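PDB 5WCJ: methyltransferase-like protein 13 from Homo sapiens, which methylates elongation factor 1-alpha, at its N terminus through the C-terminal domain held in this chain and at an internal lysine through a separate N-terminal domain. Local coordinates for residues M122-S127 / I161-C166; C68-E73 / K95-D100; P43-V48 / P116-I121; Q148-I153 / A181-L186. All blocks are in the same frame, centred on the assembly; numbering follows the deposited sequence.

Interaction 1 of 4, residues M122-S127 / I161-C166. With SAH (S-adenosyl-L-homocysteine), chain F.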
# COMPACT_ATOMS: atom_id res chain seq x y z
N MET A 122 -2.39 0.12 -0.44
CA MET A 122 -1.55 -1.04 -0.78
C MET A 122 -2.28 -2.32 -0.44
O MET A 122 -2.74 -2.48 0.71
CB MET A 122 -0.22 -0.98 -0.03
CG MET A 122 0.71 0.12 -0.48
SD MET A 122 2.29 0.01 0.43
CE MET A 122 3.21 1.31 -0.37
N PHE A 123 -2.33 -3.24 -1.41
CA PHE A 123 -2.80 -4.61 -1.15
C PHE A 123 -1.62 -5.55 -1.16
O PHE A 123 -0.99 -5.73 -2.22
CB PHE A 123 -3.80 -5.06 -2.22
CG PHE A 123 -5.19 -4.46 -2.12
CD1 PHE A 123 -5.52 -3.51 -1.16
CD2 PHE A 123 -6.17 -4.85 -3.03
CE1 PHE A 123 -6.79 -2.98 -1.09
CE2 PHE A 123 -7.44 -4.31 -2.95
CZ PHE A 123 -7.73 -3.36 -2.01
N ASP A 124 -1.33 -6.13 0.00
CA ASP A 124 -0.29 -7.13 0.19
C ASP A 124 -0.96 -8.32 0.84
O ASP A 124 -0.57 -8.78 1.92
CB ASP A 124 0.82 -6.54 1.09
CG ASP A 124 2.11 -7.35 1.10
OD1 ASP A 124 2.35 -8.12 0.16
OD2 ASP A 124 2.90 -7.17 2.09
N VAL A 125 -2.03 -8.78 0.21
CA VAL A 125 -2.91 -9.77 0.82
C VAL A 125 -2.73 -11.12 0.14
O VAL A 125 -2.69 -11.20 -1.09
CB VAL A 125 -4.36 -9.27 0.91
CG1 VAL A 125 -4.85 -8.66 -0.38
CG2 VAL A 125 -5.31 -10.36 1.38
N ASP A 126 -2.56 -12.17 0.94
CA ASP A 126 -2.36 -13.52 0.41
C ASP A 126 -3.03 -14.49 1.37
O ASP A 126 -2.65 -14.54 2.54
CB ASP A 126 -0.87 -13.82 0.28
CG ASP A 126 -0.59 -15.14 -0.46
OD1 ASP A 126 -1.53 -15.87 -0.84
OD2 ASP A 126 0.61 -15.43 -0.65
N SER A 127 -4.04 -15.23 0.90
CA SER A 127 -4.76 -16.19 1.76
C SER A 127 -4.13 -17.59 1.76
O SER A 127 -3.15 -17.85 1.06
CB SER A 127 -6.21 -16.29 1.35
OG SER A 127 -6.28 -16.74 0.02
N ILE A 161 -1.69 0.28 -5.12
CA ILE A 161 -0.53 -0.56 -5.37
C ILE A 161 -0.91 -1.96 -4.95
O ILE A 161 -1.32 -2.17 -3.79
CB ILE A 161 0.70 -0.08 -4.59
CG1 ILE A 161 0.98 1.41 -4.90
CG2 ILE A 161 1.88 -1.00 -4.84
CD1 ILE A 161 2.08 2.04 -4.07
N LEU A 162 -0.75 -2.92 -5.86
CA LEU A 162 -1.20 -4.29 -5.66
C LEU A 162 -0.05 -5.28 -5.88
O LEU A 162 0.60 -5.20 -6.91
CB LEU A 162 -2.29 -4.56 -6.71
CG LEU A 162 -2.88 -5.95 -6.84
CD1 LEU A 162 -3.70 -6.25 -5.60
CD2 LEU A 162 -3.72 -6.05 -8.09
N ASN A 163 0.13 -6.20 -4.95
CA ASN A 163 1.03 -7.33 -5.10
C ASN A 163 0.17 -8.44 -5.72
O ASN A 163 -0.78 -8.88 -5.09
CB ASN A 163 1.57 -7.75 -3.75
CG ASN A 163 2.44 -9.01 -3.80
OD1 ASN A 163 3.00 -9.34 -4.83
ND2 ASN A 163 2.56 -9.70 -2.65
N LEU A 164 0.52 -8.87 -6.94
CA LEU A 164 -0.26 -9.90 -7.70
C LEU A 164 0.58 -11.14 -8.00
O LEU A 164 1.69 -11.05 -8.53
CB LEU A 164 -0.74 -9.31 -9.01
CG LEU A 164 -1.53 -10.18 -10.01
CD1 LEU A 164 -2.91 -10.44 -9.45
CD2 LEU A 164 -1.64 -9.46 -11.34
N VAL A 165 0.04 -12.30 -7.65
CA VAL A 165 0.57 -13.59 -8.11
C VAL A 165 -0.58 -14.26 -8.83
O VAL A 165 -1.57 -14.60 -8.19
CB VAL A 165 1.05 -14.48 -6.98
CG1 VAL A 165 1.45 -15.86 -7.54
CG2 VAL A 165 2.23 -13.82 -6.25
N CYS A 166 -0.47 -14.45 -10.13
CA CYS A 166 -1.50 -15.14 -10.87
C CYS A 166 -0.85 -15.96 -11.98
O CYS A 166 -0.46 -15.41 -13.00
CB CYS A 166 -2.50 -14.14 -11.40
SG CYS A 166 -4.02 -14.87 -12.05
CG SAH F . 2.14 -10.50 3.31
SD SAH F . 1.37 -11.92 4.14
C5' SAH F . -0.36 -11.82 3.64
C4' SAH F . -1.16 -11.20 4.77
O4' SAH F . -2.52 -11.00 4.32
C3' SAH F . -1.24 -12.10 6.02
O3' SAH F . -0.96 -11.33 7.19
C2' SAH F . -2.70 -12.57 6.01
O2' SAH F . -3.28 -12.84 7.28
C1' SAH F . -3.36 -11.34 5.40
N9 SAH F . -4.70 -11.55 4.87
C8 SAH F . -5.16 -12.64 4.18
N7 SAH F . -6.39 -12.52 3.75
C5 SAH F . -6.77 -11.26 4.19
C6 SAH F . -7.96 -10.52 4.05
N6 SAH F . -9.04 -10.97 3.37
N1 SAH F . -8.01 -9.31 4.62
C2 SAH F . -6.94 -8.86 5.30
N3 SAH F . -5.76 -9.46 5.49
C4 SAH F . -5.74 -10.66 4.90
O HOH W 1 -2.15 -8.85 -2.63

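Interaction 2 of 4, residues C68-E73 / K95-D100. With SAH (S-adenosyl-L-homocysteine), chain F.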
# COMPACT_ATOMS: atom_id res chain seq x y z
N CYS A 68 0.70 8.50 8.06
CA CYS A 68 -0.36 8.04 8.93
C CYS A 68 -0.91 6.78 8.28
O CYS A 68 -1.44 6.86 7.20
CB CYS A 68 -1.48 9.07 9.05
SG CYS A 68 -2.71 8.58 10.27
N ILE A 69 -0.73 5.65 8.93
CA ILE A 69 -1.04 4.35 8.34
C ILE A 69 -2.20 3.69 9.06
O ILE A 69 -2.19 3.57 10.28
CB ILE A 69 0.18 3.44 8.41
CG1 ILE A 69 1.35 4.06 7.61
CG2 ILE A 69 -0.16 2.02 7.95
CD1 ILE A 69 2.69 3.37 7.82
N ASP A 70 -3.17 3.21 8.28
CA ASP A 70 -4.18 2.26 8.75
C ASP A 70 -3.85 0.91 8.10
O ASP A 70 -3.75 0.83 6.88
CB ASP A 70 -5.56 2.72 8.31
CG ASP A 70 -6.08 3.89 9.14
OD1 ASP A 70 -6.16 3.75 10.37
OD2 ASP A 70 -6.47 4.93 8.55
N ALA A 71 -3.60 -0.09 8.92
CA ALA A 71 -3.27 -1.43 8.45
C ALA A 71 -4.44 -2.34 8.80
O ALA A 71 -4.96 -2.30 9.92
CB ALA A 71 -2.00 -1.93 9.10
N VAL A 72 -4.89 -3.13 7.83
CA VAL A 72 -6.00 -4.06 8.05
C VAL A 72 -5.48 -5.49 7.91
O VAL A 72 -4.83 -5.81 6.94
CB VAL A 72 -7.14 -3.77 7.07
CG1 VAL A 72 -8.32 -4.69 7.34
CG2 VAL A 72 -7.54 -2.31 7.17
N GLU A 73 -5.74 -6.33 8.90
CA GLU A 73 -5.20 -7.67 8.94
C GLU A 73 -6.30 -8.62 9.43
O GLU A 73 -6.92 -8.36 10.45
CB GLU A 73 -3.99 -7.72 9.90
CG GLU A 73 -3.47 -9.10 10.26
CD GLU A 73 -3.17 -9.96 9.05
OE1 GLU A 73 -2.50 -9.46 8.09
OE2 GLU A 73 -3.58 -11.16 9.03
N LYS A 95 -2.20 2.47 13.08
CA LYS A 95 -3.26 1.73 13.72
C LYS A 95 -3.51 0.45 12.93
O LYS A 95 -3.54 0.49 11.70
CB LYS A 95 -4.56 2.53 13.71
CG LYS A 95 -4.54 3.85 14.47
CD LYS A 95 -4.45 3.64 15.97
CE LYS A 95 -4.36 4.97 16.70
NZ LYS A 95 -3.82 4.75 18.06
N VAL A 96 -3.73 -0.65 13.63
CA VAL A 96 -4.05 -1.93 13.01
C VAL A 96 -5.49 -2.28 13.37
O VAL A 96 -5.90 -2.18 14.53
CB VAL A 96 -3.08 -3.04 13.41
CG1 VAL A 96 -3.48 -4.37 12.76
CG2 VAL A 96 -1.67 -2.68 12.96
N HIS A 97 -6.25 -2.65 12.36
CA HIS A 97 -7.63 -3.10 12.52
C HIS A 97 -7.69 -4.58 12.15
O HIS A 97 -7.21 -4.98 11.08
CB HIS A 97 -8.53 -2.28 11.63
CG HIS A 97 -8.45 -0.81 11.89
ND1 HIS A 97 -7.51 0.01 11.30
CD2 HIS A 97 -9.19 -0.00 12.69
CE1 HIS A 97 -7.68 1.25 11.72
NE2 HIS A 97 -8.69 1.27 12.57
N ILE A 98 -8.27 -5.40 13.03
CA ILE A 98 -8.42 -6.82 12.77
C ILE A 98 -9.76 -7.00 12.07
O ILE A 98 -10.80 -6.83 12.69
CB ILE A 98 -8.31 -7.68 14.04
CG1 ILE A 98 -6.93 -7.48 14.70
CG2 ILE A 98 -8.48 -9.16 13.70
CD1 ILE A 98 -5.74 -7.80 13.80
N ALA A 99 -9.70 -7.31 10.78
CA ALA A 99 -10.86 -7.37 9.90
C ALA A 99 -10.45 -7.96 8.56
O ALA A 99 -9.26 -7.94 8.17
CB ALA A 99 -11.47 -5.99 9.71
N ASP A 100 -11.43 -8.51 7.85
CA ASP A 100 -11.27 -8.84 6.44
C ASP A 100 -11.18 -7.50 5.73
O ASP A 100 -12.03 -6.65 5.92
CB ASP A 100 -12.51 -9.62 5.98
CG ASP A 100 -12.42 -10.15 4.57
OD1 ASP A 100 -11.65 -9.63 3.69
OD2 ASP A 100 -13.18 -11.11 4.31
CG SAH F . 2.14 -10.50 3.31
SD SAH F . 1.37 -11.92 4.14
C5' SAH F . -0.36 -11.82 3.64
C4' SAH F . -1.16 -11.20 4.77
O4' SAH F . -2.52 -11.00 4.32
C3' SAH F . -1.24 -12.10 6.02
O3' SAH F . -0.96 -11.33 7.19
C2' SAH F . -2.70 -12.57 6.01
O2' SAH F . -3.28 -12.84 7.28
C1' SAH F . -3.36 -11.34 5.40
N9 SAH F . -4.70 -11.55 4.87
C8 SAH F . -5.16 -12.64 4.18
N7 SAH F . -6.39 -12.52 3.75
C5 SAH F . -6.77 -11.26 4.19
C6 SAH F . -7.96 -10.52 4.05
N6 SAH F . -9.04 -10.97 3.37
N1 SAH F . -8.01 -9.31 4.62
C2 SAH F . -6.94 -8.86 5.30
N3 SAH F . -5.76 -9.46 5.49
C4 SAH F . -5.74 -10.66 4.90

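Interaction 3 of 4, residues P43-V48 / P116-I121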
# COMPACT_ATOMS: atom_id res chain seq x y z
N PRO A 43 2.31 15.38 5.10
CA PRO A 43 1.56 14.21 5.54
C PRO A 43 1.11 13.31 4.38
O PRO A 43 0.81 13.78 3.30
CB PRO A 43 0.33 14.81 6.23
CG PRO A 43 0.78 16.17 6.67
CD PRO A 43 1.64 16.62 5.52
N LEU A 44 1.08 12.02 4.66
CA LEU A 44 0.73 11.01 3.67
C LEU A 44 -0.18 10.05 4.40
O LEU A 44 0.20 9.55 5.44
CB LEU A 44 2.03 10.33 3.25
CG LEU A 44 2.03 9.26 2.17
CD1 LEU A 44 1.63 9.87 0.86
CD2 LEU A 44 3.42 8.64 2.08
N ALA A 45 -1.38 9.83 3.87
CA ALA A 45 -2.32 8.87 4.43
C ALA A 45 -2.26 7.56 3.62
O ALA A 45 -2.48 7.58 2.39
CB ALA A 45 -3.72 9.45 4.40
N LEU A 46 -1.97 6.45 4.29
CA LEU A 46 -1.78 5.17 3.63
C LEU A 46 -2.61 4.07 4.30
O LEU A 46 -2.56 3.89 5.52
CB LEU A 46 -0.30 4.78 3.63
CG LEU A 46 0.02 3.29 3.48
CD1 LEU A 46 -0.04 2.89 2.03
CD2 LEU A 46 1.40 2.94 4.04
N LEU A 47 -3.34 3.31 3.47
CA LEU A 47 -4.08 2.15 3.92
C LEU A 47 -3.31 0.94 3.40
O LEU A 47 -2.99 0.87 2.21
CB LEU A 47 -5.49 2.16 3.30
CG LEU A 47 -6.35 0.91 3.54
CD1 LEU A 47 -6.66 0.73 5.02
CD2 LEU A 47 -7.64 1.06 2.76
N VAL A 48 -3.01 0.00 4.27
CA VAL A 48 -2.32 -1.22 3.88
C VAL A 48 -3.16 -2.42 4.30
O VAL A 48 -3.50 -2.54 5.46
CB VAL A 48 -0.90 -1.34 4.52
CG1 VAL A 48 -0.21 -2.60 4.00
CG2 VAL A 48 -0.10 -0.10 4.26
N PRO A 116 -13.09 8.16 4.46
CA PRO A 116 -11.68 8.55 4.37
C PRO A 116 -11.21 8.74 2.94
O PRO A 116 -11.90 8.35 1.99
CB PRO A 116 -10.93 7.39 5.05
CG PRO A 116 -11.98 6.44 5.54
CD PRO A 116 -13.22 6.73 4.76
N CYS A 117 -10.05 9.36 2.82
CA CYS A 117 -9.46 9.68 1.54
C CYS A 117 -7.96 9.43 1.66
O CYS A 117 -7.22 10.24 2.23
CB CYS A 117 -9.77 11.13 1.19
SG CYS A 117 -9.69 11.43 -0.58
N TYR A 118 -7.51 8.28 1.15
CA TYR A 118 -6.12 7.89 1.27
C TYR A 118 -5.32 8.34 0.06
O TYR A 118 -5.78 8.24 -1.08
CB TYR A 118 -5.99 6.37 1.43
CG TYR A 118 -6.59 5.86 2.72
CD1 TYR A 118 -5.87 5.93 3.92
CD2 TYR A 118 -7.86 5.31 2.75
CE1 TYR A 118 -6.41 5.48 5.11
CE2 TYR A 118 -8.41 4.86 3.94
CZ TYR A 118 -7.67 4.95 5.11
OH TYR A 118 -8.17 4.48 6.31
N ASP A 119 -4.07 8.76 0.32
CA ASP A 119 -3.13 9.04 -0.76
C ASP A 119 -2.64 7.73 -1.44
O ASP A 119 -2.37 7.71 -2.63
CB ASP A 119 -1.94 9.83 -0.22
CG ASP A 119 -2.35 11.16 0.41
OD1 ASP A 119 -2.87 12.01 -0.33
OD2 ASP A 119 -2.19 11.32 1.63
N VAL A 120 -2.48 6.68 -0.65
CA VAL A 120 -1.94 5.44 -1.13
C VAL A 120 -2.74 4.30 -0.51
O VAL A 120 -2.97 4.28 0.68
CB VAL A 120 -0.45 5.25 -0.74
CG1 VAL A 120 0.08 3.92 -1.28
CG2 VAL A 120 0.41 6.39 -1.23
N ILE A 121 -3.12 3.33 -1.33
CA ILE A 121 -3.72 2.11 -0.85
C ILE A 121 -2.86 0.95 -1.36
O ILE A 121 -2.66 0.82 -2.57
CB ILE A 121 -5.19 1.96 -1.30
CG1 ILE A 121 -6.06 3.10 -0.74
CG2 ILE A 121 -5.75 0.61 -0.89
CD1 ILE A 121 -7.47 3.11 -1.30

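Interaction 4 of 4, residues Q148-I153 / A181-L186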
# COMPACT_ATOMS: atom_id res chain seq x y z
N GLN A 148 -14.51 -0.34 -7.45
CA GLN A 148 -15.21 0.94 -7.32
C GLN A 148 -15.21 1.48 -5.88
O GLN A 148 -15.11 2.70 -5.67
CB GLN A 148 -16.65 0.84 -7.85
CG GLN A 148 -16.77 0.60 -9.37
CD GLN A 148 -16.30 1.78 -10.23
OE1 GLN A 148 -16.24 2.91 -9.78
NE2 GLN A 148 -15.98 1.50 -11.49
N LYS A 149 -15.30 0.60 -4.89
CA LYS A 149 -15.22 1.01 -3.48
C LYS A 149 -13.82 1.52 -3.17
O LYS A 149 -13.68 2.52 -2.46
CB LYS A 149 -15.57 -0.14 -2.53
CG LYS A 149 -16.97 -0.71 -2.74
CD LYS A 149 -18.03 0.38 -2.72
CE LYS A 149 -19.43 -0.23 -2.64
NZ LYS A 149 -20.44 0.83 -2.92
N VAL A 150 -12.80 0.85 -3.72
CA VAL A 150 -11.40 1.28 -3.54
C VAL A 150 -11.20 2.67 -4.15
O VAL A 150 -10.66 3.58 -3.53
CB VAL A 150 -10.40 0.26 -4.14
CG1 VAL A 150 -8.97 0.76 -4.05
CG2 VAL A 150 -10.54 -1.11 -3.46
N LYS A 151 -11.66 2.84 -5.37
CA LYS A 151 -11.55 4.14 -6.03
C LYS A 151 -12.20 5.24 -5.21
O LYS A 151 -11.68 6.35 -5.14
CB LYS A 151 -12.18 4.06 -7.43
CG LYS A 151 -12.28 5.40 -8.16
CD LYS A 151 -13.02 5.26 -9.48
CE LYS A 151 -13.55 6.61 -9.95
NZ LYS A 151 -13.99 6.55 -11.38
N SER A 152 -13.33 4.93 -4.57
CA SER A 152 -14.09 5.94 -3.82
C SER A 152 -13.35 6.44 -2.56
O SER A 152 -13.66 7.53 -2.09
CB SER A 152 -15.52 5.46 -3.49
OG SER A 152 -15.55 4.61 -2.36
N ILE A 153 -12.37 5.68 -2.05
CA ILE A 153 -11.59 6.11 -0.90
C ILE A 153 -10.16 6.50 -1.21
O ILE A 153 -9.35 6.64 -0.30
CB ILE A 153 -11.63 5.09 0.27
CG1 ILE A 153 -11.13 3.69 -0.13
CG2 ILE A 153 -13.05 5.04 0.84
CD1 ILE A 153 -10.76 2.83 1.07
N ALA A 181 -10.04 -0.93 -16.37
CA ALA A 181 -11.39 -0.36 -16.50
C ALA A 181 -11.70 0.68 -15.41
O ALA A 181 -12.36 1.67 -15.67
CB ALA A 181 -12.44 -1.45 -16.47
N VAL A 182 -11.22 0.44 -14.19
CA VAL A 182 -11.46 1.34 -13.07
C VAL A 182 -10.31 2.32 -12.86
O VAL A 182 -10.57 3.46 -12.49
CB VAL A 182 -11.74 0.53 -11.78
CG1 VAL A 182 -12.00 1.45 -10.58
CG2 VAL A 182 -12.91 -0.43 -12.00
N PHE A 183 -9.06 1.88 -13.11
CA PHE A 183 -7.85 2.70 -12.97
C PHE A 183 -7.12 2.75 -14.31
O PHE A 183 -6.26 1.90 -14.60
CB PHE A 183 -6.93 2.14 -11.88
CG PHE A 183 -7.56 2.10 -10.52
CD1 PHE A 183 -7.49 3.20 -9.67
CD2 PHE A 183 -8.22 0.97 -10.10
CE1 PHE A 183 -8.08 3.16 -8.42
CE2 PHE A 183 -8.81 0.92 -8.85
CZ PHE A 183 -8.75 2.01 -8.00
N PRO A 184 -7.46 3.74 -15.14
CA PRO A 184 -6.95 3.66 -16.52
C PRO A 184 -5.44 3.89 -16.71
O PRO A 184 -4.90 3.51 -17.75
CB PRO A 184 -7.81 4.69 -17.30
CG PRO A 184 -8.62 5.43 -16.30
CD PRO A 184 -8.53 4.74 -14.96
N LEU A 185 -4.76 4.44 -15.72
CA LEU A 185 -3.31 4.54 -15.79
C LEU A 185 -2.75 3.38 -14.96
O LEU A 185 -2.95 3.35 -13.75
CB LEU A 185 -2.88 5.88 -15.24
CG LEU A 185 -1.38 6.18 -15.25
CD1 LEU A 185 -0.84 6.09 -16.66
CD2 LEU A 185 -1.09 7.53 -14.64
N LEU A 186 -2.11 2.42 -15.64
CA LEU A 186 -1.54 1.23 -15.04
C LEU A 186 -0.05 1.20 -15.35
O LEU A 186 0.35 1.46 -16.51
CB LEU A 186 -2.17 -0.00 -15.65
CG LEU A 186 -2.79 -1.05 -14.72
CD1 LEU A 186 -3.81 -0.43 -13.77
CD2 LEU A 186 -3.43 -2.15 -15.55
O HOH W 2 -12.25 5.38 -13.16

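Interaction 1 of 4, residues M122-S127 / I161-C166
N163 reaches over from strand 158-164 to D124, just past the end of its parallel neighbour 118-123. Its CB sits 3.6 Å from F123 O; CG, anti to the backbone N (chi1 175°), carries the amide on toward D124, and at the tip ND2 donates to D124 OD1 at 3.2 Å. That bond is bent (143°), with OD1 tilted from the amide plane, and the carboxylate and amide planes stand about 50° apart. The other amide atom, OD1 of N163, is held by N196. D124 has further grips: H22 on OD1 and H23 on OD2, while the homocysteine end of SAH lies beside the carboxylate, its CG 3.6 Å from D124 OD2. With an alanine in place of D124, N163 ND2 and both histidines would probably lose their carboxylate acceptor, and a gap would open beside the SAH tail. Earlier along the strands two straight backbone bonds join them, F123 N to I161 O and N163 N to F123 O. M122 and I161 point the same way on one face, CE to CD1 3.9 Å, whereas on the other L162 CD1, in the conformer described, lies at the edge of the F123 ring. Beyond them the strands part, and water 1 sits between them, accepting from V125 N and lying 2.8 Å from N163 O, to which it probably donates. V125 CG2 rests 3.3 Å from C5 of the adenine. The C-terminal end of strand 118-123 is one of the strand ends that line the cofactor site in Rossmann-like methyltransferases.

Interaction 2 of 4, residues C68-E73 / K95-D100
The H97 ring turns its CE1 edge to the D70 carboxylate, with OD1 of D70 lying in the ring plane 3.2 Å from CE1. The two flat groups are turned 55° from one another, and OD2 of the same aspartate is taken by the hydroxyl of Y118. On the opposite face of the sheet A71 CB touches V96 CG2 at 3.9 Å, and farther along the first face V72 CG1 meets A99 CB. Five backbone bonds run between the strands, from K95 N to I69 O up to A99 N to E73 O. The first four are straight; in the last, A99 N comes from above the carbonyl plane of E73, as the chain leaves the strand. Strands 67-73 and 94-98 run parallel at the edge of the sheet, joined by helix 76-85 in the beta-alpha-beta unit of a Rossmann-like methyltransferase, and their C-terminal ends hold SAH. E73 starts anti to its own N (chi1 169°) but bends at chi2 (52°), which brings the carboxylate up to the two ribose hydroxyls: OE1 accepts from O3' at 2.6 Å, and OE2 pairs with O2', though the modelled 2.4 Å is too short to be taken literally. The backbone N atoms of L51 and D75 also bind this carboxylate and help fix its rotation. At the adenine end, D100 OD1 accepts from N6 of SAH at 3.0 Å while capping the N terminus of helix 101-109 through L102 N.

Interaction 3 of 4, residues P43-V48 / P116-I121
A45 O is gripped by two successive backbone donors of the facing chain: V120 N at 3.2 Å, in the carbonyl plane, and D119 N at 2.9 Å in a weak, strongly bent bond. Both can reach it because the chain turns a corner at D119. From that corner the D119 side chain swings back to A45, and its OD2 takes A45 N at 2.8 Å on the anti lone pair, almost perfectly straight (178°). The carboxylate thus fills in for a backbone acceptor before the regular pairing starts. Past the corner the segments pair as parallel strands, L47 N bonding to V120 O at 3.0 Å. These are strands 44-49 and 118-123, the middle of the Rossmann-like sheet, where the chain returns beside strand 44-49 after two further strands and three helices. Y118 lays its ring flat against L47: the CB of L47 stands 3.7 Å from the ring centroid, only 4° off the normal, a CH-pi contact. CG of Y118 is anti to its carbonyl carbon (chi1 -65°), which sends the ring across strand 44-49 toward D70. A serine in place of Y118 is likely to uncover L47 CB and leave D70 without its hydroxyl partner. L47 CD2 also lies beside I121 CG2, while on the other face L46 CD1 packs on V120 CG1.

Interaction 4 of 4, residues Q148-I153 / A181-L186
F183 and V182 make the apolar part of the contact. The tip of the F183 ring, CZ, pushes in against helix 144-152, 4.1 Å from V150 CG1 and 4.0 Å from K151 CB, and the V150 and F183 side chains cross at about a right angle. F183 is the first residue to leave helix 169-182; its CG, anti to the carbonyl carbon (chi1 -60°), leads the ring back to the neighbouring helix, where F160 also meets it. V182, one residue earlier, has its CB directed toward the same helix, and its CG1 touches the aliphatic stem of K151 at CD, 4.1 Å away.

The Q148 chain starts away from the partner helix, but a bend at chi2 (-68°) brings its amide back across V182, with NE2 3.7 Å from V182 CG2. This is plain van der Waals contact of an amide group with a methyl.

The polar link is carried by water. The extended K151 chain passes across V182 at a slant, and its NZ donates to water 2 at 2.8 Å; the water donates a hydrogen bond to V182 O at 2.6 Å, giving this carbonyl near the helix end a partner. The ammonium thus lies by the C-terminal end of helix 169-182, where the helix dipole would probably favour its charge.

V150 also packs on I121 and F123, and F183 on C201. The contact thus joins the ends of two helices lying on one face of the central sheet, a layer of the alpha/beta/alpha sandwich of Rossmann-like methyltransferases.

Interactions 1, 2 and 3 are strand pairings within one mixed sheet, and interaction 4 joins two helices that cover it. Across the sheet the order is interaction 2, 3, 1: strands 67-73 and 44-49 are neighbours, and strand 118-123 serves both 3 and 1, whose centres lie about 17 Å apart. Along the chain interaction 2 is nested inside the loop closed by 3; interaction 1 follows and alternates with 4. Interaction 4 touches 3 and 1 through I153 and V150, but stays about 9 Å from 2 at the nearest atoms. Interactions 1 and 2, about 15 Å apart between centres, both hold SAH, so separate strand ends together form one cofactor site.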